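Local coordinates for acid phosphatase (Bacillus anthracis, PDB 2I33), which probably hydrolyses phosphate monoesters at acidic pH, as a class C acid phosphatase of the HAD superfamily with a magnesium ion in its active site, at residues 180-188 with 196-207. Sequence-based numbering, arbitrary orientation. Where two conformers were deposited one is given.
With MG (magnesium ion), chain C.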
# COMPACT_ATOMS: atom_id res chain seq x y z
N ASP A 180 -4.71 6.95 -5.17
CA ASP A 180 -3.40 6.35 -4.93
C ASP A 180 -2.31 7.40 -4.82
O ASP A 180 -1.14 7.08 -4.61
CB ASP A 180 -3.01 5.42 -6.07
CG ASP A 180 -2.86 6.16 -7.39
OD1 ASP A 180 -3.90 6.64 -7.91
OD2 ASP A 180 -1.70 6.25 -7.89
N ASN A 181 -2.69 8.64 -4.99
CA ASN A 181 -1.77 9.73 -5.02
C ASN A 181 -2.36 10.79 -4.10
O ASN A 181 -3.56 11.04 -4.13
CB ASN A 181 -1.72 10.25 -6.45
CG ASN A 181 -0.71 11.36 -6.66
OD1 ASN A 181 -0.42 12.17 -5.75
ND2 ASN A 181 -0.18 11.43 -7.88
N LEU A 182 -1.53 11.36 -3.24
CA LEU A 182 -2.03 12.33 -2.25
C LEU A 182 -2.80 13.45 -2.92
O LEU A 182 -3.73 13.97 -2.34
CB LEU A 182 -0.91 12.91 -1.41
CG LEU A 182 -0.24 11.94 -0.46
CD1 LEU A 182 0.93 12.61 0.23
CD2 LEU A 182 -1.23 11.34 0.49
N SER A 183 -2.41 13.81 -4.14
CA SER A 183 -3.10 14.89 -4.86
C SER A 183 -4.52 14.49 -5.33
O SER A 183 -5.26 15.31 -5.87
CB SER A 183 -2.26 15.48 -5.99
OG SER A 183 -1.73 14.47 -6.80
N ASP A 184 -4.90 13.24 -5.09
CA ASP A 184 -6.30 12.82 -5.26
C ASP A 184 -7.19 13.25 -4.10
O ASP A 184 -8.41 13.08 -4.15
CB ASP A 184 -6.36 11.31 -5.40
CG ASP A 184 -5.57 10.79 -6.59
OD1 ASP A 184 -5.35 11.55 -7.56
OD2 ASP A 184 -5.17 9.61 -6.53
N PHE A 185 -6.55 13.76 -3.05
CA PHE A 185 -7.21 14.35 -1.90
C PHE A 185 -6.88 15.82 -1.83
O PHE A 185 -5.91 16.28 -2.42
CB PHE A 185 -6.72 13.71 -0.62
CG PHE A 185 -6.61 12.23 -0.72
CD1 PHE A 185 -7.72 11.48 -1.09
CD2 PHE A 185 -5.43 11.59 -0.51
CE1 PHE A 185 -7.66 10.11 -1.17
CE2 PHE A 185 -5.36 10.21 -0.63
CZ PHE A 185 -6.48 9.48 -0.99
N THR A 186 -7.63 16.53 -1.01
CA THR A 186 -7.39 17.95 -0.85
C THR A 186 -6.15 18.20 0.02
O THR A 186 -5.96 17.54 1.05
CB THR A 186 -8.62 18.57 -0.21
OG1 THR A 186 -8.95 17.83 0.97
CG2 THR A 186 -9.79 18.48 -1.16
N GLY A 187 -5.33 19.15 -0.38
CA GLY A 187 -4.26 19.65 0.48
C GLY A 187 -2.85 19.13 0.28
O GLY A 187 -1.99 19.32 1.15
N PHE A 188 -2.58 18.50 -0.87
CA PHE A 188 -1.28 17.90 -1.14
C PHE A 188 -0.68 18.23 -2.51
O PHE A 188 0.07 17.42 -3.08
CB PHE A 188 -1.40 16.38 -1.01
CG PHE A 188 -1.89 15.93 0.33
CD1 PHE A 188 -1.00 15.72 1.38
CD2 PHE A 188 -3.24 15.67 0.53
CE1 PHE A 188 -1.49 15.26 2.63
CE2 PHE A 188 -3.71 15.26 1.75
CZ PHE A 188 -2.83 15.06 2.81
N ARG A 196 4.92 17.48 1.90
CA ARG A 196 3.78 16.58 1.68
C ARG A 196 3.76 15.49 2.76
O ARG A 196 2.71 15.07 3.22
CB ARG A 196 3.77 15.98 0.27
CG ARG A 196 4.90 15.00 -0.08
CD ARG A 196 5.08 14.92 -1.60
NE ARG A 196 3.85 14.53 -2.31
CZ ARG A 196 3.43 13.28 -2.50
NH1 ARG A 196 4.09 12.26 -1.96
NH2 ARG A 196 2.30 13.05 -3.15
N ASN A 197 4.94 15.04 3.18
CA ASN A 197 5.02 14.03 4.24
C ASN A 197 4.52 14.58 5.58
O ASN A 197 3.75 13.93 6.28
CB ASN A 197 6.44 13.50 4.35
CG ASN A 197 6.81 12.61 3.17
OD1 ASN A 197 6.00 12.38 2.27
ND2 ASN A 197 8.03 12.10 3.20
N GLN A 198 4.92 15.80 5.91
CA GLN A 198 4.40 16.47 7.10
C GLN A 198 2.88 16.64 7.00
O GLN A 198 2.16 16.47 7.98
CB GLN A 198 5.06 17.81 7.33
CG GLN A 198 4.63 18.49 8.63
CD GLN A 198 4.89 17.64 9.88
OE1 GLN A 198 6.00 17.13 10.07
NE2 GLN A 198 3.88 17.51 10.74
N ALA A 199 2.40 16.95 5.80
CA ALA A 199 0.96 17.14 5.59
C ALA A 199 0.18 15.88 5.88
O ALA A 199 -0.93 15.89 6.43
CB ALA A 199 0.69 17.64 4.17
N VAL A 200 0.75 14.75 5.48
CA VAL A 200 0.14 13.48 5.81
C VAL A 200 0.03 13.34 7.34
O VAL A 200 -1.03 13.02 7.87
CB VAL A 200 0.96 12.33 5.20
CG1 VAL A 200 0.53 11.00 5.77
CG2 VAL A 200 0.81 12.36 3.70
N THR A 201 1.11 13.61 8.05
CA THR A 201 1.09 13.52 9.52
C THR A 201 0.02 14.42 10.13
O THR A 201 -0.72 14.02 11.04
CB THR A 201 2.46 13.87 10.09
OG1 THR A 201 3.43 12.98 9.53
CG2 THR A 201 2.48 13.73 11.60
N ASP A 202 -0.05 15.65 9.63
CA ASP A 202 -1.02 16.60 10.13
C ASP A 202 -2.45 16.11 9.89
O ASP A 202 -3.32 16.35 10.73
CB ASP A 202 -0.81 17.96 9.46
CG ASP A 202 0.54 18.58 9.80
OD1 ASP A 202 1.20 18.14 10.77
OD2 ASP A 202 0.94 19.54 9.11
N SER A 203 -2.67 15.44 8.76
CA SER A 203 -4.01 14.95 8.37
C SER A 203 -4.17 13.47 8.64
O SER A 203 -5.00 12.78 8.05
CB SER A 203 -4.28 15.29 6.91
OG SER A 203 -4.55 16.68 6.81
N LYS A 204 -3.37 12.96 9.57
CA LYS A 204 -3.31 11.52 9.80
C LYS A 204 -4.69 10.93 10.10
O LYS A 204 -4.97 9.81 9.65
CB LYS A 204 -2.31 11.17 10.90
CG LYS A 204 -2.63 11.70 12.27
CD LYS A 204 -1.57 11.30 13.27
CE LYS A 204 -1.96 11.68 14.67
NZ LYS A 204 -2.06 13.14 14.89
N ALA A 205 -5.53 11.66 10.84
CA ALA A 205 -6.88 11.15 11.17
C ALA A 205 -7.80 10.97 9.96
O ALA A 205 -8.82 10.26 10.05
CB ALA A 205 -7.54 12.05 12.17
N GLN A 206 -7.47 11.60 8.83
CA GLN A 206 -8.36 11.57 7.67
C GLN A 206 -8.22 10.28 6.88
O GLN A 206 -9.12 9.91 6.14
CB GLN A 206 -8.10 12.76 6.76
CG GLN A 206 -8.19 14.12 7.45
CD GLN A 206 -9.55 14.38 8.08
OE1 GLN A 206 -10.57 13.93 7.57
NE2 GLN A 206 -9.56 15.12 9.18
N PHE A 207 -7.09 9.60 7.02
CA PHE A 207 -6.86 8.45 6.19
C PHE A 207 -7.59 7.27 6.72
O PHE A 207 -7.51 6.95 7.89
CB PHE A 207 -5.36 8.20 6.00
CG PHE A 207 -4.70 9.32 5.29
CD1 PHE A 207 -4.86 9.49 3.92
CD2 PHE A 207 -3.95 10.24 6.00
CE1 PHE A 207 -4.27 10.58 3.30
CE2 PHE A 207 -3.35 11.29 5.36
CZ PHE A 207 -3.52 11.44 4.01
MG MG C . -4.01 7.53 -9.86
O HOH W 1 -2.23 7.27 -10.22
O HOH W 2 -3.76 9.42 -8.93
O HOH W 3 0.78 15.04 -4.24
O HOH W 4 2.81 17.12 -3.27
O HOH W 5 -4.22 8.63 -11.75
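Phe188 and Arg196 bring the two backbones closest, their CA atoms 5.9 Å apart, whereas the CA atoms of Phe185 and Phe207 are separated by 10.0 Å. Segment 180-188 follows strand 172-179 of the Rossmann-like HAD sheet; an Asx turn, Ser183 N to Asn181 OD1 at 3.0 Å, overlaps the 3-10 segment 182-184. The end of helix 193-202, with Ser203 and Phe207 beyond it, packs against this loop. No direct hydrogen bond joins the segments. The Phe188 ring reaches the helix with CE1 3.6 Å from Ala199 CB, its rim also meeting Val200 N in the ring plane. Phe207 arrives from the opposite direction and presents its edge to both Phe185 CE2 and Phe188 CZ. Leu182 CD1 lies 3.5 Å from Val200 CG2, tight for two methyls. A bend at chi3 (-57°) lays the Arg196 guanidinium with one face against that same CD1, while its NH2 forms a salt bridge with Glu32 of the second subunit, so the dimer interface borders this contact. At the loop's start, Asp180 OD1 binds magnesium at 2.1 Å, sharing it with Asp65 OD2, Asp67 O and three waters. Two other waters, both close to Phe188 O, lie at the guanidinium edge, one accepting from Arg196 NH2 at 2.7 Å, the other from Arg196 NE at 3.0 Å.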